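Local coordinates for protein glutathione s-transferase (PDB 2YCD) that probably conjugates glutathione to electrophilic compounds, as a bacterial glutathione transferase that binds S-(p-nitrobenzyl)glutathione, at residues A41-G46 against F213-D218; I93-S98 against L106-T111; S161-L164 against W169-G172. One frame throughout, in Å; residues are numbered along the deposited sequence. Where two conformers were deposited one is given.

Interaction 1: A41-G46 against F213-D218; sequences ALEEVG and FKRAFD
Glu43 on helix 35-45 meets Arg215 on helix 211-225 in a salt bridge, and the backbones run closest where the CA atoms of Glu43 and Ala216 are 6.6 Å apart. Just before it, Leu42 rests on Ile93 of helix 86-96. With CG beside the backbone N (chi1 -71°) and a second bend at chi2, the Glu43 side chain lies across to Arg215, its CG 3.9 Å from Arg215 CB. Its carboxylate is turned 64° from the guanidinium. Arg215 NE reaches OE1 of Glu43 at 2.7 Å and nearly straight (165°), but from above the carboxylate plane, while the acceptor lies close to the guanidinium plane. The neighbouring NH2 of Arg215 donates to the backbone O of Glu43 at 3.0 Å, in a more bent bond. The guanidinium thus grips side chain and main chain of a single residue side-on, which probably limits its own rotation. The other carboxylate oxygen, Glu43 OE2, accepts a hydrogen bond from a water 2.6 Å away, and this water also gives a weak bond to Arg215 O. Glu44 OE2 forms a salt bridge with Arg210 NE and accepts a hydrogen bond from Trp40 NE1. Val45 also packs on Ile93. Gly46, with positive phi, closes helix 35-45 in a Schellman motif, its N bonding weakly to Glu43 O, so that this carbonyl serves both the helix end and the arginine. Around the contact, Ala216 and Phe213 pack on Met36 of helix 35-45. The C-terminal helix is thereby fastened alongside a helix of the thioredoxin-fold domain.

Interaction 2: I93-S98 against L106-T111; sequences IAQHHS and LRRART
At the junction between the two domains of the glutathione transferase fold, Gln95 near the end of helix 86-96, the last helix of the thioredoxin-like domain, meets Arg108 near the start of helix 105-135 of the all-helical domain. The backbones stay well apart, 10.3 Å between the CA atoms of Gln95 and Arg108, and long side chains span the gap. Arg108 stretches out fully from CG to NE, its CG anti to the backbone N (chi1 -158°), whereas the Gln95 chain bends at chi2 to bring its amide forward. NH2 of Arg108 donates to OE1 of Gln95 at 2.8 Å in an almost straight line (174°). The oxygen sits in the guanidinium plane, yet the nitrogen stands above the plane of the amide, which is turned 56° from the guanidinium. Arg108 was modelled in two conformers, so this bond describes one of them. NH1 of the same group binds the backbone O of Pro102 in the intervening loop, so the guanidinium links helix 105-135 to both the linker and helix 86-96. Nearby, Ala94 packs on Ala176 of helix 176-185; His96 packs on Gln105 and Ala109 on His92 of the second subunit. A water completes the bridge: it accepts from Arg108 NH2 at 2.9 Å and lies 2.7 Å from Ala94 O, to which it probably donates.

Interaction 3: S161-L164 against W169-G172; sequences SAWL and WLEG
Leu170 rests its CD2 methyl against two side chains at the end of helix 142-164, and this is the tight part of the contact. CD2 of Leu170 lies 3.9 Å from CZ3 of Trp163 and 4.1 Å from CD1 of Leu164, and Leu170 crosses both side chains at about a right angle. Trp163 reaches it because its CG is anti to the backbone N (chi1 -176°), which extends the indole along the helix end towards the loop. The far rim of that indole also runs into the loop backbone: CH2 of Trp163 comes within 3.1 Å of Leu170 O, which lies in the ring plane, the closest approach between the segments and an edge-on C-H to carbonyl one. The loose side is where the chain passes through partly exposed Glu171 to exposed Gly172. CB of Trp169 leaves the backbone pointing away from the helix end, and its ring meets Phe174 edge-to-face. Leu170 N binds Asp178 OD1 at the start of helix 176-185. The leucine touches Trp114 of helix 105-135, Met181 of helix 176-185 and Tyr203 of helix 198-208, so the loop is seated among four helices of the all-helical domain.

Overall arrangement
Interaction 2 follows the first segment of interaction 1 in the chain and is complete before interaction 3 begins; 213-218, on the C-terminal helix, then closes interaction 1. Interactions 1 and 2 have centres about 18 Å apart and touch where helix 35-45 packs on the next helix: Leu42 meets Ile93 of helix 86-96, and Val45 meets His97 just beyond it. Interactions 2 and 3, about 17 Å apart between centres, are joined by the salt bridge of Arg110 and Glu171. Interactions 1 and 3 do not touch, their nearest atoms about 7 Å apart. Interactions 1 and 2 each join the thioredoxin-like domain to the helical one, and interaction 3 packs the helical domain internally.

Interaction 1: A41-G46 against F213-D218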
# COMPACT_ATOMS: atom_id res chain seq x y z
N ALA A 41 16.93 -1.44 -4.19
CA ALA A 41 16.72 -0.46 -5.25
C ALA A 41 17.96 0.40 -5.48
O ALA A 41 18.36 0.64 -6.64
CB ALA A 41 15.50 0.42 -4.94
N LEU A 42 18.56 0.90 -4.40
CA LEU A 42 19.79 1.70 -4.53
C LEU A 42 20.91 0.90 -5.20
O LEU A 42 21.63 1.43 -6.05
CB LEU A 42 20.23 2.24 -3.16
CG LEU A 42 19.26 3.25 -2.54
CD1 LEU A 42 19.49 3.41 -1.04
CD2 LEU A 42 19.36 4.61 -3.25
N GLU A 43 21.06 -0.36 -4.82
CA GLU A 43 22.09 -1.19 -5.46
C GLU A 43 21.81 -1.48 -6.93
O GLU A 43 22.75 -1.51 -7.74
CB GLU A 43 22.31 -2.47 -4.66
CG GLU A 43 23.01 -2.24 -3.30
CD GLU A 43 24.45 -1.80 -3.45
OE1 GLU A 43 24.99 -1.85 -4.57
OE2 GLU A 43 25.05 -1.40 -2.43
N GLU A 44 20.55 -1.65 -7.30
CA GLU A 44 20.19 -1.89 -8.71
C GLU A 44 20.56 -0.69 -9.58
O GLU A 44 20.99 -0.88 -10.72
CB GLU A 44 18.70 -2.24 -8.88
CG GLU A 44 18.32 -3.63 -8.38
CD GLU A 44 18.69 -4.77 -9.34
OE1 GLU A 44 19.00 -4.49 -10.52
OE2 GLU A 44 18.67 -5.92 -8.89
N VAL A 45 20.39 0.52 -9.06
CA VAL A 45 20.68 1.71 -9.86
C VAL A 45 22.13 2.20 -9.67
O VAL A 45 22.55 3.14 -10.36
CB VAL A 45 19.65 2.86 -9.62
CG1 VAL A 45 18.22 2.36 -9.88
CG2 VAL A 45 19.78 3.46 -8.23
N GLY A 46 22.89 1.58 -8.77
CA GLY A 46 24.28 1.93 -8.58
C GLY A 46 24.46 3.24 -7.83
O GLY A 46 25.41 3.99 -8.08
N PHE A 213 20.86 -7.67 -5.22
CA PHE A 213 20.21 -8.22 -4.04
C PHE A 213 21.28 -8.65 -3.02
O PHE A 213 21.16 -8.36 -1.83
CB PHE A 213 19.34 -9.43 -4.38
CG PHE A 213 18.64 -10.03 -3.18
CD1 PHE A 213 19.30 -10.94 -2.34
CD2 PHE A 213 17.35 -9.65 -2.86
CE1 PHE A 213 18.64 -11.45 -1.20
CE2 PHE A 213 16.70 -10.17 -1.75
CZ PHE A 213 17.34 -11.07 -0.93
N LYS A 214 22.33 -9.32 -3.49
CA LYS A 214 23.38 -9.79 -2.60
C LYS A 214 24.11 -8.63 -1.96
O LYS A 214 24.45 -8.69 -0.77
CB LYS A 214 24.36 -10.69 -3.35
CG LYS A 214 25.55 -11.10 -2.49
CD LYS A 214 26.39 -12.19 -3.12
CE LYS A 214 27.59 -12.51 -2.25
NZ LYS A 214 27.16 -12.77 -0.84
N ARG A 215 24.35 -7.56 -2.71
CA ARG A 215 25.02 -6.40 -2.11
C ARG A 215 24.16 -5.79 -1.00
O ARG A 215 24.65 -5.42 0.06
CB ARG A 215 25.42 -5.35 -3.15
CG ARG A 215 26.52 -5.80 -4.13
CD ARG A 215 27.02 -4.68 -5.02
NE ARG A 215 26.00 -4.06 -5.85
CZ ARG A 215 25.68 -4.44 -7.09
NH1 ARG A 215 26.31 -5.45 -7.66
NH2 ARG A 215 24.75 -3.78 -7.77
N ALA A 216 22.87 -5.66 -1.26
CA ALA A 216 21.96 -5.15 -0.23
C ALA A 216 21.86 -6.08 0.97
O ALA A 216 21.90 -5.63 2.10
CB ALA A 216 20.58 -4.90 -0.83
N PHE A 217 21.75 -7.38 0.72
CA PHE A 217 21.63 -8.36 1.79
C PHE A 217 22.88 -8.37 2.66
O PHE A 217 22.79 -8.41 3.89
CB PHE A 217 21.37 -9.75 1.20
CG PHE A 217 21.09 -10.80 2.25
CD1 PHE A 217 22.12 -11.47 2.87
CD2 PHE A 217 19.78 -11.09 2.60
CE1 PHE A 217 21.85 -12.43 3.85
CE2 PHE A 217 19.51 -12.03 3.57
CZ PHE A 217 20.54 -12.70 4.19
N ASP A 218 24.06 -8.34 2.04
CA ASP A 218 25.31 -8.36 2.80
C ASP A 218 25.43 -7.11 3.67
O ASP A 218 25.98 -7.15 4.77
CB ASP A 218 26.52 -8.48 1.88
CG ASP A 218 26.65 -9.85 1.23
OD1 ASP A 218 25.87 -10.76 1.56
OD2 ASP A 218 27.54 -9.98 0.37
O HOH W 1 24.27 -2.22 -0.04

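Interaction 2: I93-S98 against L106-T111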
# COMPACT_ATOMS: atom_id res chain seq x y z
N ILE A 93 13.47 6.53 -6.07
CA ILE A 93 14.72 6.02 -6.64
C ILE A 93 14.49 5.59 -8.10
O ILE A 93 15.29 5.94 -8.99
CB ILE A 93 15.24 4.84 -5.79
CG1 ILE A 93 15.63 5.34 -4.39
CG2 ILE A 93 16.47 4.17 -6.46
CD1 ILE A 93 15.75 4.24 -3.32
N ALA A 94 13.41 4.87 -8.34
CA ALA A 94 13.10 4.35 -9.67
C ALA A 94 12.74 5.45 -10.67
O ALA A 94 12.91 5.26 -11.88
CB ALA A 94 11.94 3.36 -9.58
N GLN A 95 12.23 6.59 -10.19
CA GLN A 95 11.81 7.67 -11.08
C GLN A 95 13.00 8.51 -11.55
O GLN A 95 12.92 9.17 -12.59
CB GLN A 95 10.77 8.57 -10.40
CG GLN A 95 9.40 7.93 -10.12
CD GLN A 95 8.48 7.88 -11.34
OE1 GLN A 95 8.82 8.38 -12.41
NE2 GLN A 95 7.31 7.26 -11.17
N HIS A 96 14.09 8.50 -10.80
CA HIS A 96 15.20 9.41 -11.09
C HIS A 96 16.49 8.71 -11.50
O HIS A 96 17.52 9.36 -11.70
CB HIS A 96 15.42 10.37 -9.93
CG HIS A 96 14.29 11.33 -9.74
ND1 HIS A 96 13.31 11.15 -8.79
CD2 HIS A 96 13.95 12.45 -10.43
CE1 HIS A 96 12.43 12.14 -8.88
NE2 HIS A 96 12.80 12.94 -9.86
N HIS A 97 16.41 7.40 -11.65
CA HIS A 97 17.50 6.61 -12.21
C HIS A 97 16.92 5.74 -13.32
O HIS A 97 15.71 5.72 -13.53
CB HIS A 97 18.13 5.73 -11.12
CG HIS A 97 18.76 6.49 -10.00
ND1 HIS A 97 20.10 6.80 -9.98
CD2 HIS A 97 18.24 6.99 -8.86
CE1 HIS A 97 20.38 7.47 -8.87
NE2 HIS A 97 19.26 7.60 -8.17
N SER A 98 17.78 5.02 -14.04
CA SER A 98 17.29 4.09 -15.05
C SER A 98 17.43 2.65 -14.56
O SER A 98 18.30 2.35 -13.75
CB SER A 98 18.05 4.28 -16.37
OG SER A 98 19.40 3.87 -16.24
N LEU A 106 2.66 3.04 -21.03
CA LEU A 106 1.73 1.97 -20.69
C LEU A 106 2.38 0.96 -19.76
O LEU A 106 1.83 0.59 -18.73
CB LEU A 106 1.19 1.29 -21.95
CG LEU A 106 -0.28 1.55 -22.29
CD1 LEU A 106 -0.49 3.01 -22.69
CD2 LEU A 106 -0.76 0.62 -23.40
N ARG A 107 3.57 0.51 -20.13
CA ARG A 107 4.31 -0.45 -19.32
C ARG A 107 4.63 0.13 -17.95
O ARG A 107 4.57 -0.57 -16.93
CB ARG A 107 5.59 -0.88 -20.04
CG ARG A 107 5.32 -1.62 -21.35
CD ARG A 107 6.60 -2.00 -22.07
NE ARG A 107 7.60 -0.93 -22.01
CZ ARG A 107 8.71 -0.90 -22.73
NH1 ARG A 107 8.97 -1.88 -23.60
NH2 ARG A 107 9.57 0.11 -22.60
N ARG A 108 4.97 1.41 -17.90
CA ARG A 108 5.26 2.08 -16.65
C ARG A 108 4.05 2.07 -15.71
O ARG A 108 4.18 1.79 -14.51
CB ARG A 108 5.71 3.51 -16.92
CG ARG A 108 6.51 4.16 -15.83
CD ARG A 108 6.87 5.58 -16.25
NE ARG A 108 7.77 6.26 -15.32
CZ ARG A 108 9.10 6.22 -15.43
NH1 ARG A 108 9.67 5.54 -16.41
NH2 ARG A 108 9.86 6.88 -14.56
N ALA A 109 2.87 2.39 -16.24
CA ALA A 109 1.66 2.42 -15.44
C ALA A 109 1.35 1.04 -14.87
O ALA A 109 0.90 0.93 -13.72
CB ALA A 109 0.49 2.97 -16.28
N ARG A 110 1.55 -0.01 -15.66
CA ARG A 110 1.33 -1.36 -15.16
C ARG A 110 2.37 -1.76 -14.10
O ARG A 110 2.04 -2.50 -13.16
CB ARG A 110 1.30 -2.37 -16.31
CG ARG A 110 0.15 -2.09 -17.28
CD ARG A 110 -0.16 -3.33 -18.11
NE ARG A 110 0.98 -3.70 -18.94
CZ ARG A 110 1.17 -3.27 -20.19
NH1 ARG A 110 0.28 -2.46 -20.75
NH2 ARG A 110 2.24 -3.65 -20.87
N THR A 111 3.60 -1.28 -14.24
CA THR A 111 4.63 -1.55 -13.24
C THR A 111 4.20 -0.93 -11.90
O THR A 111 4.31 -1.57 -10.85
CB THR A 111 5.98 -0.98 -13.70
OG1 THR A 111 6.33 -1.56 -14.96
CG2 THR A 111 7.08 -1.33 -12.69
O HOH W 2 12.69 6.34 -14.38

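Interaction 3: S161-L164 against W169-G172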
# COMPACT_ATOMS: atom_id res chain seq x y z
N SER A 161 0.07 -16.83 -8.48
CA SER A 161 0.78 -17.89 -9.21
C SER A 161 0.17 -18.10 -10.60
O SER A 161 0.91 -18.23 -11.59
CB SER A 161 0.72 -19.16 -8.38
OG SER A 161 1.31 -20.25 -9.09
N ALA A 162 -1.15 -18.10 -10.67
CA ALA A 162 -1.83 -18.32 -11.94
C ALA A 162 -1.53 -17.16 -12.87
O ALA A 162 -1.30 -17.34 -14.07
CB ALA A 162 -3.32 -18.45 -11.73
N TRP A 163 -1.53 -15.96 -12.33
CA TRP A 163 -1.27 -14.82 -13.17
C TRP A 163 0.18 -14.81 -13.68
O TRP A 163 0.44 -14.52 -14.86
CB TRP A 163 -1.69 -13.52 -12.47
CG TRP A 163 -1.51 -12.39 -13.38
CD1 TRP A 163 -2.43 -11.85 -14.24
CD2 TRP A 163 -0.30 -11.68 -13.59
NE1 TRP A 163 -1.86 -10.83 -14.96
CE2 TRP A 163 -0.54 -10.72 -14.58
CE3 TRP A 163 0.98 -11.78 -13.04
CZ2 TRP A 163 0.45 -9.84 -15.03
CZ3 TRP A 163 1.95 -10.91 -13.49
CH2 TRP A 163 1.68 -9.95 -14.46
N LEU A 164 1.14 -15.13 -12.81
CA LEU A 164 2.54 -15.06 -13.18
C LEU A 164 2.88 -16.07 -14.28
O LEU A 164 3.67 -15.76 -15.16
CB LEU A 164 3.45 -15.27 -11.95
CG LEU A 164 4.96 -15.12 -12.20
CD1 LEU A 164 5.34 -13.64 -12.41
CD2 LEU A 164 5.76 -15.73 -11.05
N TRP A 169 9.54 -11.94 -14.83
CA TRP A 169 9.26 -10.85 -13.89
C TRP A 169 7.81 -10.42 -14.06
O TRP A 169 7.12 -10.87 -14.98
CB TRP A 169 10.21 -9.67 -14.12
CG TRP A 169 11.67 -10.06 -14.12
CD1 TRP A 169 12.53 -10.03 -15.18
CD2 TRP A 169 12.43 -10.55 -13.00
NE1 TRP A 169 13.77 -10.47 -14.79
CE2 TRP A 169 13.74 -10.80 -13.46
CE3 TRP A 169 12.14 -10.80 -11.65
CZ2 TRP A 169 14.75 -11.27 -12.63
CZ3 TRP A 169 13.14 -11.29 -10.82
CH2 TRP A 169 14.44 -11.52 -11.32
N LEU A 170 7.32 -9.57 -13.17
CA LEU A 170 5.91 -9.16 -13.21
C LEU A 170 5.51 -8.38 -14.47
O LEU A 170 4.41 -8.60 -14.99
CB LEU A 170 5.54 -8.37 -11.95
CG LEU A 170 5.52 -9.15 -10.63
CD1 LEU A 170 5.54 -8.17 -9.47
CD2 LEU A 170 4.34 -10.11 -10.49
N GLU A 171 6.34 -7.44 -14.91
CA GLU A 171 6.01 -6.60 -16.09
C GLU A 171 7.18 -6.48 -17.04
O GLU A 171 7.88 -5.46 -17.07
CB GLU A 171 5.54 -5.20 -15.65
CG GLU A 171 5.23 -4.21 -16.80
CD GLU A 171 4.25 -4.76 -17.83
OE1 GLU A 171 3.22 -5.36 -17.45
OE2 GLU A 171 4.51 -4.58 -19.04
N GLY A 172 7.42 -7.53 -17.82
CA GLY A 172 8.52 -7.51 -18.77
C GLY A 172 9.86 -7.59 -18.06
O GLY A 172 10.17 -8.60 -17.43